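Local coordinates for protein polysialic acid O-acetyltransferase (Escherichia coli, PDB 3JQY) that transfers acetyl groups from acetyl-CoA to O7 or O9 of the sialic acid units in the bacterium's capsular polysialic acid, at residues F31-F42 against N53-L64. Sequence-based numbering, arbitrary orientation.
Sequences FSVDDNGSGNVF and NKVQFNGNNNKL
Phe57 lies at the centre of this contact, its ring held between Asn40 of 31-42 and Val55 of its own strand. Asn40 lies over one face, with CB 3.7 Å from the ring centroid in a CH-pi contact and its amide plane only 8° from that of the ring; Val55 CG2 covers the opposite face, toward the rim. With CG anti to its own carbonyl carbon (chi1 -67°), Phe57 brings its edge to Val33 CG1 and Phe42 CB. Farther along the same face of strands 31-35 and 53-58, the Phe31 ring is closed in from both sides: Asn53 CB stands almost on the ring normal, 3.4 Å from the centroid, and Phe42 CZ sits over the centre of the other face. Were Phe31 an alanine, Asn53 CB and Phe42 CZ would probably face a gap in the interior. Phe42 in turn meets Leu64, CE1 to CD2 3.4 Å, while Val55 CG1 wedges tightly against Val33 CG2 at 3.3 Å. On the face bearing Asp34 and Gln56, Gln56 NE2 gives a hydrogen bond of 2.6 Å to Asp34 OD2, on the anti side and 35° out of the carboxylate plane. Strands 31-35 and 53-58 pair in parallel, as in the bond from Phe57 N to Asp34 O at 2.8 Å. At the turn, Asp35 OD1 takes the backbone N of Gly37 in an Asx turn, and Asn60 OD1 receives Ser38 N, 2.8 Å apart. Strands 41-44 and 63-66 resume the pairing beyond the corner, where one water bridges Gly39 O and Asn62 O. The Phe57 ring also meets that of Phe79, nearly parallel, on strand 71-80 of the next coil. Successive coils in register, with short parallel strands pairing along each flat side, are characteristic of the left-handed beta-helix of hexapeptide-repeat acyltransferases, here near its N-terminal end.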
loop_
_atom_site.group_PDB
_atom_site.type_symbol
_atom_site.label_atom_id
_atom_site.label_comp_id
_atom_site.label_asym_id
_atom_site.label_seq_id
_atom_site.Cartn_x
_atom_site.Cartn_y
_atom_site.Cartn_z
ATOM N N PHE B 31 -23.008 -18.776 7.067
ATOM C CA PHE B 31 -22.183 -19.347 6.006
ATOM C C PHE B 31 -22.973 -19.761 4.770
ATOM O O PHE B 31 -24.123 -20.201 4.858
ATOM C CB PHE B 31 -21.410 -20.566 6.521
ATOM C CG PHE B 31 -20.056 -20.237 7.090
ATOM C CD1 PHE B 31 -18.915 -20.386 6.319
ATOM C CD2 PHE B 31 -19.925 -19.798 8.402
ATOM C CE1 PHE B 31 -17.666 -20.095 6.837
ATOM C CE2 PHE B 31 -18.674 -19.505 8.930
ATOM C CZ PHE B 31 -17.543 -19.652 8.147
ATOM N N SER B 32 -22.342 -19.601 3.615
ATOM C CA SER B 32 -22.788 -20.266 2.405
ATOM C C SER B 32 -21.716 -21.286 2.074
ATOM O O SER B 32 -20.527 -21.002 2.201
ATOM C CB SER B 32 -22.959 -19.270 1.263
ATOM O OG SER B 32 -21.714 -18.710 0.884
ATOM N N VAL B 33 -22.128 -22.481 1.673
ATOM C CA VAL B 33 -21.170 -23.530 1.375
ATOM C C VAL B 33 -21.362 -24.013 -0.047
ATOM O O VAL B 33 -22.484 -24.303 -0.463
ATOM C CB VAL B 33 -21.322 -24.722 2.338
ATOM C CG1 VAL B 33 -20.315 -25.806 1.996
ATOM C CG2 VAL B 33 -21.148 -24.262 3.782
ATOM N N ASP B 34 -20.266 -24.077 -0.793
ATOM C CA ASP B 34 -20.287 -24.625 -2.139
ATOM C C ASP B 34 -19.234 -25.719 -2.255
ATOM O O ASP B 34 -18.057 -25.492 -1.997
ATOM C CB ASP B 34 -20.030 -23.532 -3.169
ATOM C CG ASP B 34 -20.184 -24.032 -4.586
ATOM O OD1 ASP B 34 -21.177 -24.743 -4.857
ATOM O OD2 ASP B 34 -19.313 -23.721 -5.425
ATOM N N ASP B 35 -19.661 -26.910 -2.652
ATOM C CA ASP B 35 -18.773 -28.065 -2.645
ATOM C C ASP B 35 -18.752 -28.736 -4.012
ATOM O O ASP B 35 -19.761 -29.281 -4.459
ATOM C CB ASP B 35 -19.223 -29.042 -1.558
ATOM C CG ASP B 35 -18.238 -30.176 -1.337
ATOM O OD1 ASP B 35 -17.341 -30.363 -2.182
ATOM O OD2 ASP B 35 -18.377 -30.884 -0.313
ATOM N N ASN B 36 -17.602 -28.677 -4.681
ATOM C CA ASN B 36 -17.449 -29.270 -6.004
ATOM C C ASN B 36 -16.672 -30.583 -6.003
ATOM O O ASN B 36 -16.394 -31.141 -7.064
ATOM C CB ASN B 36 -16.763 -28.291 -6.957
ATOM C CG ASN B 36 -17.534 -27.005 -7.127
ATOM O OD1 ASN B 36 -18.712 -26.915 -6.770
ATOM N ND2 ASN B 36 -16.872 -25.995 -7.680
ATOM N N GLY B 37 -16.326 -31.075 -4.816
ATOM C CA GLY B 37 -15.517 -32.274 -4.696
ATOM C C GLY B 37 -16.138 -33.323 -3.790
ATOM O O GLY B 37 -17.291 -33.199 -3.380
ATOM N N SER B 38 -15.369 -34.362 -3.479
ATOM C CA SER B 38 -15.844 -35.435 -2.612
ATOM C C SER B 38 -15.053 -35.501 -1.309
ATOM O O SER B 38 -13.900 -35.070 -1.242
ATOM C CB SER B 38 -15.738 -36.780 -3.337
ATOM O OG SER B 38 -14.388 -37.072 -3.640
ATOM N N GLY B 39 -15.689 -36.039 -0.275
ATOM C CA GLY B 39 -15.022 -36.313 0.984
ATOM C C GLY B 39 -14.750 -35.087 1.835
ATOM O O GLY B 39 -14.104 -35.193 2.873
ATOM N N ASN B 40 -15.237 -33.927 1.402
ATOM C CA ASN B 40 -14.987 -32.679 2.126
ATOM C C ASN B 40 -15.778 -32.571 3.424
ATOM O O ASN B 40 -16.903 -33.064 3.513
ATOM C CB ASN B 40 -15.290 -31.481 1.227
ATOM C CG ASN B 40 -14.399 -31.437 0.006
ATOM O OD1 ASN B 40 -14.878 -31.296 -1.123
ATOM N ND2 ASN B 40 -13.097 -31.567 0.220
ATOM N N VAL B 41 -15.192 -31.912 4.425
ATOM C CA VAL B 41 -15.828 -31.777 5.726
ATOM C C VAL B 41 -15.740 -30.351 6.253
ATOM O O VAL B 41 -14.676 -29.750 6.245
ATOM C CB VAL B 41 -15.184 -32.730 6.748
ATOM C CG1 VAL B 41 -15.728 -32.470 8.130
ATOM C CG2 VAL B 41 -15.418 -34.183 6.331
ATOM N N PHE B 42 -16.872 -29.820 6.701
ATOM C CA PHE B 42 -16.922 -28.519 7.347
ATOM C C PHE B 42 -17.531 -28.746 8.723
ATOM O O PHE B 42 -18.681 -29.177 8.831
ATOM C CB PHE B 42 -17.771 -27.558 6.504
ATOM C CG PHE B 42 -17.993 -26.202 7.129
ATOM C CD1 PHE B 42 -17.049 -25.633 7.970
ATOM C CD2 PHE B 42 -19.145 -25.486 6.851
ATOM C CE1 PHE B 42 -17.257 -24.378 8.524
ATOM C CE2 PHE B 42 -19.360 -24.234 7.409
ATOM C CZ PHE B 42 -18.412 -23.678 8.236
ATOM N N ASN B 53 -20.265 -15.095 5.489
ATOM C CA ASN B 53 -19.106 -15.965 5.308
ATOM C C ASN B 53 -19.320 -16.990 4.203
ATOM O O ASN B 53 -20.457 -17.344 3.880
ATOM C CB ASN B 53 -18.775 -16.671 6.615
ATOM C CG ASN B 53 -18.618 -15.706 7.761
ATOM O OD1 ASN B 53 -19.375 -15.743 8.742
ATOM N ND2 ASN B 53 -17.648 -14.818 7.640
ATOM N N LYS B 54 -18.223 -17.467 3.622
ATOM C CA LYS B 54 -18.311 -18.430 2.532
ATOM C C LYS B 54 -17.211 -19.485 2.599
ATOM O O LYS B 54 -16.071 -19.182 2.934
ATOM C CB LYS B 54 -18.244 -17.694 1.192
ATOM C CG LYS B 54 -19.418 -16.749 0.950
ATOM C CD LYS B 54 -19.004 -15.506 0.162
ATOM C CE LYS B 54 -18.322 -15.861 -1.151
ATOM N NZ LYS B 54 -19.153 -16.769 -1.989
ATOM N N VAL B 55 -17.570 -20.727 2.290
ATOM C CA VAL B 55 -16.582 -21.778 2.105
ATOM C C VAL B 55 -16.796 -22.401 0.727
ATOM O O VAL B 55 -17.927 -22.689 0.324
ATOM C CB VAL B 55 -16.634 -22.843 3.218
ATOM C CG1 VAL B 55 -18.005 -23.474 3.293
ATOM C CG2 VAL B 55 -15.567 -23.915 2.988
ATOM N N GLN B 56 -15.699 -22.557 0.000
ATOM C CA GLN B 56 -15.719 -23.093 -1.347
ATOM C C GLN B 56 -14.740 -24.252 -1.408
ATOM O O GLN B 56 -13.546 -24.067 -1.199
ATOM C CB GLN B 56 -15.307 -22.008 -2.347
ATOM C CG GLN B 56 -15.191 -22.482 -3.783
ATOM C CD GLN B 56 -16.534 -22.616 -4.457
ATOM O OE1 GLN B 56 -17.339 -21.682 -4.455
ATOM N NE2 GLN B 56 -16.787 -23.780 -5.049
ATOM N N PHE B 57 -15.243 -25.450 -1.683
ATOM C CA PHE B 57 -14.389 -26.621 -1.841
ATOM C C PHE B 57 -14.216 -26.905 -3.328
ATOM O O PHE B 57 -15.148 -27.379 -3.981
ATOM C CB PHE B 57 -15.026 -27.857 -1.188
ATOM C CG PHE B 57 -15.127 -27.794 0.324
ATOM C CD1 PHE B 57 -14.010 -28.006 1.118
ATOM C CD2 PHE B 57 -16.348 -27.579 0.942
ATOM C CE1 PHE B 57 -14.099 -27.975 2.495
ATOM C CE2 PHE B 57 -16.449 -27.548 2.324
ATOM C CZ PHE B 57 -15.322 -27.750 3.103
ATOM N N ASN B 58 -13.037 -26.602 -3.863
ATOM C CA ASN B 58 -12.714 -26.924 -5.253
ATOM C C ASN B 58 -11.699 -28.061 -5.291
ATOM O O ASN B 58 -10.623 -27.931 -5.878
ATOM C CB ASN B 58 -12.122 -25.713 -5.981
ATOM C CG ASN B 58 -13.145 -24.628 -6.268
ATOM O OD1 ASN B 58 -14.339 -24.890 -6.374
ATOM N ND2 ASN B 58 -12.669 -23.394 -6.401
ATOM N N GLY B 59 -12.047 -29.170 -4.653
ATOM C CA GLY B 59 -11.159 -30.310 -4.539
ATOM C C GLY B 59 -11.741 -31.331 -3.579
ATOM O O GLY B 59 -12.872 -31.190 -3.133
ATOM N N ASN B 60 -10.953 -32.349 -3.253
ATOM C CA ASN B 60 -11.431 -33.463 -2.441
ATOM C C ASN B 60 -10.713 -33.601 -1.105
ATOM O O ASN B 60 -9.562 -33.187 -0.957
ATOM C CB ASN B 60 -11.261 -34.767 -3.224
ATOM C CG ASN B 60 -11.817 -34.680 -4.631
ATOM O OD1 ASN B 60 -12.888 -34.118 -4.852
ATOM N ND2 ASN B 60 -11.090 -35.244 -5.593
ATOM N N ASN B 61 -11.399 -34.209 -0.140
ATOM C CA ASN B 61 -10.787 -34.592 1.127
ATOM C C ASN B 61 -10.172 -33.418 1.868
ATOM O O ASN B 61 -9.107 -33.547 2.477
ATOM C CB ASN B 61 -9.746 -35.688 0.903
ATOM C CG ASN B 61 -10.350 -36.928 0.275
ATOM O OD1 ASN B 61 -9.731 -37.580 -0.565
ATOM N ND2 ASN B 61 -11.577 -37.246 0.668
ATOM N N ASN B 62 -10.849 -32.277 1.804
ATOM C CA ASN B 62 -10.441 -31.094 2.556
ATOM C C ASN B 62 -11.199 -31.022 3.866
ATOM O O ASN B 62 -12.257 -31.625 4.008
ATOM C CB ASN B 62 -10.739 -29.836 1.746
ATOM C CG ASN B 62 -10.021 -29.824 0.415
ATOM O OD1 ASN B 62 -10.636 -29.972 -0.641
ATOM N ND2 ASN B 62 -8.715 -29.652 0.459
ATOM N N LYS B 63 -10.660 -30.281 4.827
ATOM C CA LYS B 63 -11.358 -30.075 6.089
ATOM C C LYS B 63 -11.243 -28.642 6.588
ATOM O O LYS B 63 -10.145 -28.081 6.655
ATOM C CB LYS B 63 -10.860 -31.045 7.159
ATOM C CG LYS B 63 -11.766 -31.093 8.402
ATOM C CD LYS B 63 -11.344 -32.197 9.367
ATOM C CE LYS B 63 -12.278 -32.278 10.566
ATOM N NZ LYS B 63 -11.856 -33.347 11.516
ATOM N N LEU B 64 -12.391 -28.059 6.922
ATOM C CA LEU B 64 -12.456 -26.762 7.590
ATOM C C LEU B 64 -13.076 -26.964 8.964
ATOM O O LEU B 64 -14.174 -27.514 9.077
ATOM C CB LEU B 64 -13.304 -25.778 6.789
ATOM C CG LEU B 64 -13.657 -24.457 7.482
ATOM C CD1 LEU B 64 -12.397 -23.693 7.842
ATOM C CD2 LEU B 64 -14.574 -23.606 6.613
HETATM O O HOH W 1 -13.008 -38.289 -1.736
HETATM O O HOH W 2 -12.136 -34.476 4.626
#